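Local structure of NAD(P)H dehydrogenase (quinone) (Deinococcus radiodurans, 1YDG) at residues 6-11 / 35-40; 119-124 / 184-189. The protein catalyses the reduction of quinones to quinols by NADH or NADPH, working as a homotetramer that binds one FMN per monomer. All blocks are in the same frame, centred on the assembly; numbering follows the deposited sequence.

Both contacts are built on the central sheet of the flavodoxin-like fold, with centres about 16 Å apart and nearest atoms about 5 Å apart, without touching. They follow one another along the chain: contact 1 pairs strands 8-13 and 37-42, and contact 2 sets helix 180-204 against strand 117-124, with strand 81-89 lying between strands 8-13 and 117-124. Helix 180-204 serves both, since its later turns also pack on V7, L9 and A36, and helix 19-33 lies against side chains of both contacts. Contact 1 joins strands within the sheet, whereas contact 2 packs a helix onto it. Strand 8-13 leads into FMN-binding residues 15-20, and strand 117-124 ends in the first of residues 123-129.

Contact 1 of 2, residues 6-11 / 35-40; sequences PVKLAI and GAEVRL
L9 and R39 are linked by backbone bonds in a beta-alpha-beta unit of the flavodoxin-like fold, helix 19-33 crossing over between parallel strands 8-13 and 37-42. L9 N donates to E37 O at 2.9 Å, L9 O accepts from R39 N, and I11 N donates to R39 O with an N-H...O angle of 172°. At the start of strand 37-42, after the Schellman motif at G35, E37 N binds O of V7, the residue just before strand 8-13.

Apolar contacts gather on the face carrying L9, I11, V38 and L40. L9 and V38 lie side by side with L9 CD2 4.2 Å from V38 CG2, I11 CG1 meets V38 CG1, and L40 CD1 comes up to I11 CB. Helix 19-33 packs on V38, I11 and L40, and helix 180-204 on L9.

The face of K8, A10, E37 and R39 carries the charges. The guanidinium end of R39 leaves the strand pair for a salt bridge with D75. K8 and E37 run alongside each other, but the lysine's bend (chi4 42°) leaves K8 NZ 4.1 Å from E37 OE1, beyond a salt bridge. One water bridges the two, accepting from K8 NZ at 2.6 Å and donating to E37 OE1 and P6 O.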
ATOM      1  N   PRO B   6     -28.038 -12.631 -18.028  1.00 28.34           N
ATOM      2  CA  PRO B   6     -27.175 -11.465 -17.928  1.00 25.58           C
ATOM      3  C   PRO B   6     -26.293 -11.531 -16.674  1.00 23.97           C
ATOM      4  O   PRO B   6     -26.728 -12.023 -15.632  1.00 22.18           O
ATOM      5  CB  PRO B   6     -28.166 -10.303 -17.842  1.00 26.42           C
ATOM      6  CG  PRO B   6     -29.441 -10.838 -18.458  1.00 27.56           C
ATOM      7  CD  PRO B   6     -29.465 -12.276 -18.062  1.00 28.24           C
ATOM      8  N   VAL B   7     -25.060 -11.049 -16.803  1.00 21.80           N
ATOM      9  CA  VAL B   7     -24.169 -10.859 -15.655  1.00 20.65           C
ATOM     10  C   VAL B   7     -24.853  -9.994 -14.599  1.00 18.84           C
ATOM     11  O   VAL B   7     -25.467  -8.975 -14.917  1.00 18.37           O
ATOM     12  CB  VAL B   7     -22.836 -10.180 -16.085  1.00 20.33           C
ATOM     13  CG1 VAL B   7     -22.007  -9.733 -14.870  1.00 21.70           C
ATOM     14  CG2 VAL B   7     -22.023 -11.122 -16.936  1.00 21.07           C
ATOM     15  N   LYS B   8     -24.746 -10.401 -13.342  1.00 17.92           N
ATOM     16  CA  LYS B   8     -25.342  -9.638 -12.241  1.00 16.92           C
ATOM     17  C   LYS B   8     -24.281  -8.712 -11.663  1.00 15.63           C
ATOM     18  O   LYS B   8     -23.283  -9.185 -11.110  1.00 14.26           O
ATOM     19  CB  LYS B   8     -25.862 -10.580 -11.166  1.00 16.78           C
ATOM     20  CG  LYS B   8     -27.034 -11.442 -11.622  1.00 17.23           C
ATOM     21  CD  LYS B   8     -27.187 -12.680 -10.752  1.00 17.89           C
ATOM     22  CE  LYS B   8     -28.414 -13.533 -11.170  1.00 20.08           C
ATOM     23  NZ  LYS B   8     -28.563 -13.671 -12.650  1.00 21.69           N
ATOM     24  N   LEU B   9     -24.519  -7.404 -11.795  1.00 14.44           N
ATOM     25  CA  LEU B   9     -23.553  -6.382 -11.454  1.00 14.48           C
ATOM     26  C   LEU B   9     -24.120  -5.509 -10.371  1.00 13.71           C
ATOM     27  O   LEU B   9     -25.163  -4.903 -10.568  1.00 13.43           O
ATOM     28  CB  LEU B   9     -23.233  -5.522 -12.691  1.00 13.86           C
ATOM     29  CG  LEU B   9     -22.371  -4.279 -12.505  1.00 14.13           C
ATOM     30  CD1 LEU B   9     -20.916  -4.610 -12.118  1.00 15.20           C
ATOM     31  CD2 LEU B   9     -22.403  -3.359 -13.756  1.00 14.85           C
ATOM     32  N   ALA B  10     -23.426  -5.446  -9.238  1.00 13.50           N
ATOM     33  CA  ALA B  10     -23.759  -4.540  -8.140  1.00 13.56           C
ATOM     34  C   ALA B  10     -22.749  -3.410  -8.081  1.00 13.77           C
ATOM     35  O   ALA B  10     -21.544  -3.662  -7.933  1.00 13.22           O
ATOM     36  CB  ALA B  10     -23.756  -5.281  -6.819  1.00 13.52           C
ATOM     37  N   ILE B  11     -23.246  -2.177  -8.173  1.00 13.83           N
ATOM     38  CA  ILE B  11     -22.444  -0.966  -7.959  1.00 13.51           C
ATOM     39  C   ILE B  11     -22.786  -0.466  -6.572  1.00 13.34           C
ATOM     40  O   ILE B  11     -23.909   0.001  -6.349  1.00 13.98           O
ATOM     41  CB  ILE B  11     -22.774   0.150  -8.976  1.00 13.84           C
ATOM     42  CG1 ILE B  11     -22.809  -0.370 -10.425  1.00 14.89           C
ATOM     43  CG2 ILE B  11     -21.806   1.320  -8.843  1.00 14.10           C
ATOM     44  CD1 ILE B  11     -21.554  -1.008 -10.891  1.00 16.79           C
ATOM     45  N   GLY B  35     -25.172  -5.014 -21.307  1.00 21.33           N
ATOM     46  CA  GLY B  35     -26.087  -6.160 -21.246  1.00 20.78           C
ATOM     47  C   GLY B  35     -26.187  -6.823 -19.881  1.00 20.86           C
ATOM     48  O   GLY B  35     -26.787  -7.903 -19.751  1.00 21.79           O
ATOM     49  N   ALA B  36     -25.599  -6.202 -18.864  1.00 19.87           N
ATOM     50  CA  ALA B  36     -25.684  -6.726 -17.510  1.00 19.67           C
ATOM     51  C   ALA B  36     -27.017  -6.373 -16.860  1.00 19.00           C
ATOM     52  O   ALA B  36     -27.692  -5.429 -17.264  1.00 18.98           O
ATOM     53  CB  ALA B  36     -24.530  -6.185 -16.654  1.00 19.44           C
ATOM     54  N   GLU B  37     -27.384  -7.155 -15.854  1.00 18.99           N
ATOM     55  CA  GLU B  37     -28.440  -6.793 -14.927  1.00 18.35           C
ATOM     56  C   GLU B  37     -27.801  -5.997 -13.802  1.00 17.34           C
ATOM     57  O   GLU B  37     -26.932  -6.517 -13.111  1.00 16.09           O
ATOM     58  CB  GLU B  37     -29.107  -8.048 -14.353  1.00 19.05           C
ATOM     59  CG  GLU B  37     -30.214  -7.727 -13.366  1.00 19.36           C
ATOM     60  CD  GLU B  37     -31.056  -8.923 -12.990  1.00 20.68           C
ATOM     61  OE1 GLU B  37     -30.539 -10.061 -12.982  1.00 22.60           O
ATOM     62  OE2 GLU B  37     -32.251  -8.705 -12.680  1.00 23.88           O
ATOM     63  N   VAL B  38     -28.226  -4.748 -13.612  1.00 16.18           N
ATOM     64  CA  VAL B  38     -27.522  -3.847 -12.702  1.00 16.33           C
ATOM     65  C   VAL B  38     -28.327  -3.469 -11.457  1.00 15.70           C
ATOM     66  O   VAL B  38     -29.515  -3.152 -11.547  1.00 15.32           O
ATOM     67  CB  VAL B  38     -27.101  -2.553 -13.431  1.00 16.30           C
ATOM     68  CG1 VAL B  38     -26.158  -1.738 -12.571  1.00 16.34           C
ATOM     69  CG2 VAL B  38     -26.436  -2.880 -14.791  1.00 16.47           C
ATOM     70  N   ARG B  39     -27.668  -3.508 -10.303  1.00 15.05           N
ATOM     71  CA  ARG B  39     -28.152  -2.819  -9.097  1.00 14.96           C
ATOM     72  C   ARG B  39     -27.224  -1.663  -8.765  1.00 14.47           C
ATOM     73  O   ARG B  39     -26.040  -1.867  -8.561  1.00 15.15           O
ATOM     74  CB  ARG B  39     -28.223  -3.754  -7.889  1.00 14.15           C
ATOM     75  CG  ARG B  39     -29.208  -4.863  -8.074  1.00 15.94           C
ATOM     76  CD  ARG B  39     -29.333  -5.706  -6.817  1.00 15.31           C
ATOM     77  NE  ARG B  39     -30.309  -6.759  -7.028  1.00 16.28           N
ATOM     78  CZ  ARG B  39     -30.484  -7.814  -6.238  1.00 15.67           C
ATOM     79  NH1 ARG B  39     -29.772  -7.961  -5.128  1.00 16.21           N
ATOM     80  NH2 ARG B  39     -31.402  -8.711  -6.563  1.00 16.52           N
ATOM     81  N   LEU B  40     -27.785  -0.463  -8.695  1.00 14.04           N
ATOM     82  CA  LEU B  40     -27.130   0.700  -8.133  1.00 14.06           C
ATOM     83  C   LEU B  40     -27.575   0.847  -6.688  1.00 13.62           C
ATOM     84  O   LEU B  40     -28.766   1.005  -6.416  1.00 14.63           O
ATOM     85  CB  LEU B  40     -27.531   1.936  -8.929  1.00 14.47           C
ATOM     86  CG  LEU B  40     -27.054   3.312  -8.474  1.00 13.79           C
ATOM     87  CD1 LEU B  40     -25.562   3.339  -8.489  1.00 15.32           C
ATOM     88  CD2 LEU B  40     -27.625   4.380  -9.404  1.00 15.24           C
TER
HETATM   89  O   HOH W   1     -29.208 -11.949 -14.417  1.00 30.05           O
HETATM   90  O   HOH W   2     -24.279  -9.853 -19.583  1.00 34.05           O

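Contact 2 of 2, residues 119-124 / 184-189; sequences SAMTSA and ASIRHQ
I186 is the first residue of 184-189 to meet the strand, which runs nearly antiparallel to the helix, at 166°. Its CG1 and CG2 branches both face the sulfur of M121, with I186 CG1 3.9 Å from M121 SD, and the two side chains cross at about a right angle. The bend at the end of the methionine chain (chi3 -53°) turns CE off beyond the sulfur, so that M121 SD, not CE, meets the isoleucine; M23 of helix 19-33 packs against both residues.

One turn later Q189 reaches the strand with a fully extended chain, CG anti to the backbone N (chi1 -177°). Q189 NE2 donates twice: 2.8 Å to S119 OG, almost in the amide plane, and 3.0 Å to A120 O, from above the carbonyl plane. Q189 OE1 accepts from A169 N, so three bonds fix the rotation of this buried amide. S119 OG is also bonded to Q193 OE1. M121 CG lies 3.7 Å from Q189 NE2, off the amide plane, obliquely to one side of it.

Thus helix 180-204 packs on the sheet through I186, set against M121, and the amide of Q189, part of the alpha/beta layering of a flavodoxin-like fold, on a strand whose S123 and A124 belong to the FMN site.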
ATOM      1  N   SER B 119     -13.816  -4.529  -8.939  1.00 12.02           N
ATOM      2  CA  SER B 119     -12.993  -3.353  -9.235  1.00 12.68           C
ATOM      3  C   SER B 119     -13.510  -2.184  -8.405  1.00 12.73           C
ATOM      4  O   SER B 119     -14.549  -2.291  -7.743  1.00 11.40           O
ATOM      5  CB  SER B 119     -13.014  -3.023 -10.726  1.00 12.40           C
ATOM      6  OG  SER B 119     -14.159  -2.287 -11.079  1.00 13.21           O
ATOM      7  N   ALA B 120     -12.763  -1.089  -8.394  1.00 13.11           N
ATOM      8  CA  ALA B 120     -13.070   0.002  -7.495  1.00 12.94           C
ATOM      9  C   ALA B 120     -12.862   1.365  -8.141  1.00 13.21           C
ATOM     10  O   ALA B 120     -12.163   1.494  -9.139  1.00 13.83           O
ATOM     11  CB  ALA B 120     -12.228  -0.129  -6.223  1.00 12.85           C
ATOM     12  N   MET B 121     -13.491   2.375  -7.554  1.00 13.17           N
ATOM     13  CA  MET B 121     -13.455   3.754  -8.044  1.00 14.32           C
ATOM     14  C   MET B 121     -13.405   4.666  -6.848  1.00 14.49           C
ATOM     15  O   MET B 121     -13.810   4.286  -5.736  1.00 13.95           O
ATOM     16  CB  MET B 121     -14.704   4.117  -8.857  1.00 13.83           C
ATOM     17  CG  MET B 121     -14.964   3.262 -10.071  1.00 13.52           C
ATOM     18  SD  MET B 121     -16.399   3.798 -11.051  1.00 15.30           S
ATOM     19  CE  MET B 121     -17.682   3.887  -9.836  1.00 15.11           C
ATOM     20  N   THR B 122     -12.896   5.868  -7.064  1.00 15.70           N
ATOM     21  CA  THR B 122     -12.773   6.827  -5.984  1.00 17.05           C
ATOM     22  C   THR B 122     -12.776   8.290  -6.446  1.00 18.62           C
ATOM     23  O   THR B 122     -12.835   8.591  -7.645  1.00 18.40           O
ATOM     24  CB  THR B 122     -11.493   6.515  -5.162  1.00 16.35           C
ATOM     25  OG1 THR B 122     -11.519   7.219  -3.914  1.00 13.18           O
ATOM     26  CG2 THR B 122     -10.229   6.862  -5.964  1.00 16.14           C
ATOM     27  N   SER B 123     -12.703   9.184  -5.467  1.00 20.94           N
ATOM     28  CA  SER B 123     -12.474  10.612  -5.719  1.00 22.81           C
ATOM     29  C   SER B 123     -11.806  11.326  -4.552  1.00 24.55           C
ATOM     30  O   SER B 123     -11.858  10.864  -3.413  1.00 24.61           O
ATOM     31  CB  SER B 123     -13.789  11.320  -6.006  1.00 22.66           C
ATOM     32  OG  SER B 123     -14.647  11.182  -4.904  1.00 23.19           O
ATOM     33  N   ALA B 124     -11.187  12.470  -4.857  1.00 26.33           N
ATOM     34  CA  ALA B 124     -10.682  13.392  -3.843  1.00 27.98           C
ATOM     35  C   ALA B 124     -10.779  14.820  -4.354  1.00 29.66           C
ATOM     36  O   ALA B 124     -11.015  15.038  -5.548  1.00 29.75           O
ATOM     37  CB  ALA B 124      -9.244  13.073  -3.507  1.00 28.13           C
ATOM     38  N   ALA B 184     -15.776   8.391 -19.554  1.00 25.34           N
ATOM     39  CA  ALA B 184     -15.350   7.325 -20.478  1.00 24.52           C
ATOM     40  C   ALA B 184     -14.479   6.300 -19.771  1.00 23.49           C
ATOM     41  O   ALA B 184     -14.502   5.112 -20.098  1.00 24.31           O
ATOM     42  CB  ALA B 184     -14.596   7.937 -21.646  1.00 24.90           C
ATOM     43  N   SER B 185     -13.726   6.772 -18.790  1.00 21.94           N
ATOM     44  CA  SER B 185     -12.906   5.923 -17.944  1.00 21.23           C
ATOM     45  C   SER B 185     -13.787   4.931 -17.175  1.00 19.93           C
ATOM     46  O   SER B 185     -13.564   3.711 -17.205  1.00 19.57           O
ATOM     47  CB  SER B 185     -12.107   6.807 -16.993  1.00 21.25           C
ATOM     48  OG  SER B 185     -10.993   6.131 -16.468  1.00 23.09           O
ATOM     49  N   ILE B 186     -14.827   5.460 -16.535  1.00 18.89           N
ATOM     50  CA  ILE B 186     -15.779   4.646 -15.789  1.00 18.54           C
ATOM     51  C   ILE B 186     -16.454   3.635 -16.713  1.00 18.15           C
ATOM     52  O   ILE B 186     -16.491   2.452 -16.400  1.00 16.83           O
ATOM     53  CB  ILE B 186     -16.835   5.549 -15.092  1.00 18.34           C
ATOM     54  CG1 ILE B 186     -16.180   6.348 -13.968  1.00 17.19           C
ATOM     55  CG2 ILE B 186     -18.004   4.735 -14.559  1.00 18.38           C
ATOM     56  CD1 ILE B 186     -16.910   7.623 -13.626  1.00 17.72           C
ATOM     57  N   ARG B 187     -16.964   4.107 -17.854  1.00 18.05           N
ATOM     58  CA  ARG B 187     -17.669   3.234 -18.809  1.00 19.23           C
ATOM     59  C   ARG B 187     -16.837   2.030 -19.236  1.00 18.26           C
ATOM     60  O   ARG B 187     -17.332   0.896 -19.298  1.00 19.36           O
ATOM     61  CB  ARG B 187     -18.090   4.017 -20.066  1.00 19.39           C
ATOM     62  CG  ARG B 187     -19.176   5.076 -19.850  1.00 21.81           C
ATOM     63  CD  ARG B 187     -19.864   5.528 -21.177  1.00 23.60           C
ATOM     64  NE  ARG B 187     -18.991   6.273 -22.106  1.00 26.65           N
ATOM     65  CZ  ARG B 187     -18.781   7.597 -22.092  1.00 28.57           C
ATOM     66  NH1 ARG B 187     -19.344   8.380 -21.179  1.00 29.56           N
ATOM     67  NH2 ARG B 187     -17.982   8.149 -22.997  1.00 29.50           N
ATOM     68  N   HIS B 188     -15.578   2.279 -19.561  1.00 18.11           N
ATOM     69  CA  HIS B 188     -14.680   1.231 -20.026  1.00 17.52           C
ATOM     70  C   HIS B 188     -14.382   0.227 -18.922  1.00 16.59           C
ATOM     71  O   HIS B 188     -14.435  -0.997 -19.144  1.00 15.96           O
ATOM     72  CB  HIS B 188     -13.375   1.833 -20.563  1.00 18.06           C
ATOM     73  CG  HIS B 188     -12.306   0.812 -20.815  1.00 19.86           C
ATOM     74  ND1 HIS B 188     -12.356  -0.071 -21.877  1.00 24.08           N
ATOM     75  CD2 HIS B 188     -11.187   0.497 -20.116  1.00 22.65           C
ATOM     76  CE1 HIS B 188     -11.303  -0.873 -21.830  1.00 24.94           C
ATOM     77  NE2 HIS B 188     -10.575  -0.543 -20.775  1.00 23.61           N
ATOM     78  N   GLN B 189     -14.072   0.752 -17.743  1.00 15.92           N
ATOM     79  CA  GLN B 189     -13.822  -0.081 -16.553  1.00 15.99           C
ATOM     80  C   GLN B 189     -14.940  -1.089 -16.314  1.00 15.72           C
ATOM     81  O   GLN B 189     -14.673  -2.269 -16.102  1.00 15.39           O
ATOM     82  CB  GLN B 189     -13.640   0.775 -15.314  1.00 15.52           C
ATOM     83  CG  GLN B 189     -13.313  -0.031 -14.050  1.00 15.61           C
ATOM     84  CD  GLN B 189     -13.053   0.833 -12.853  1.00 15.54           C
ATOM     85  OE1 GLN B 189     -12.546   1.949 -12.978  1.00 14.15           O
ATOM     86  NE2 GLN B 189     -13.386   0.317 -11.655  1.00 15.70           N
TER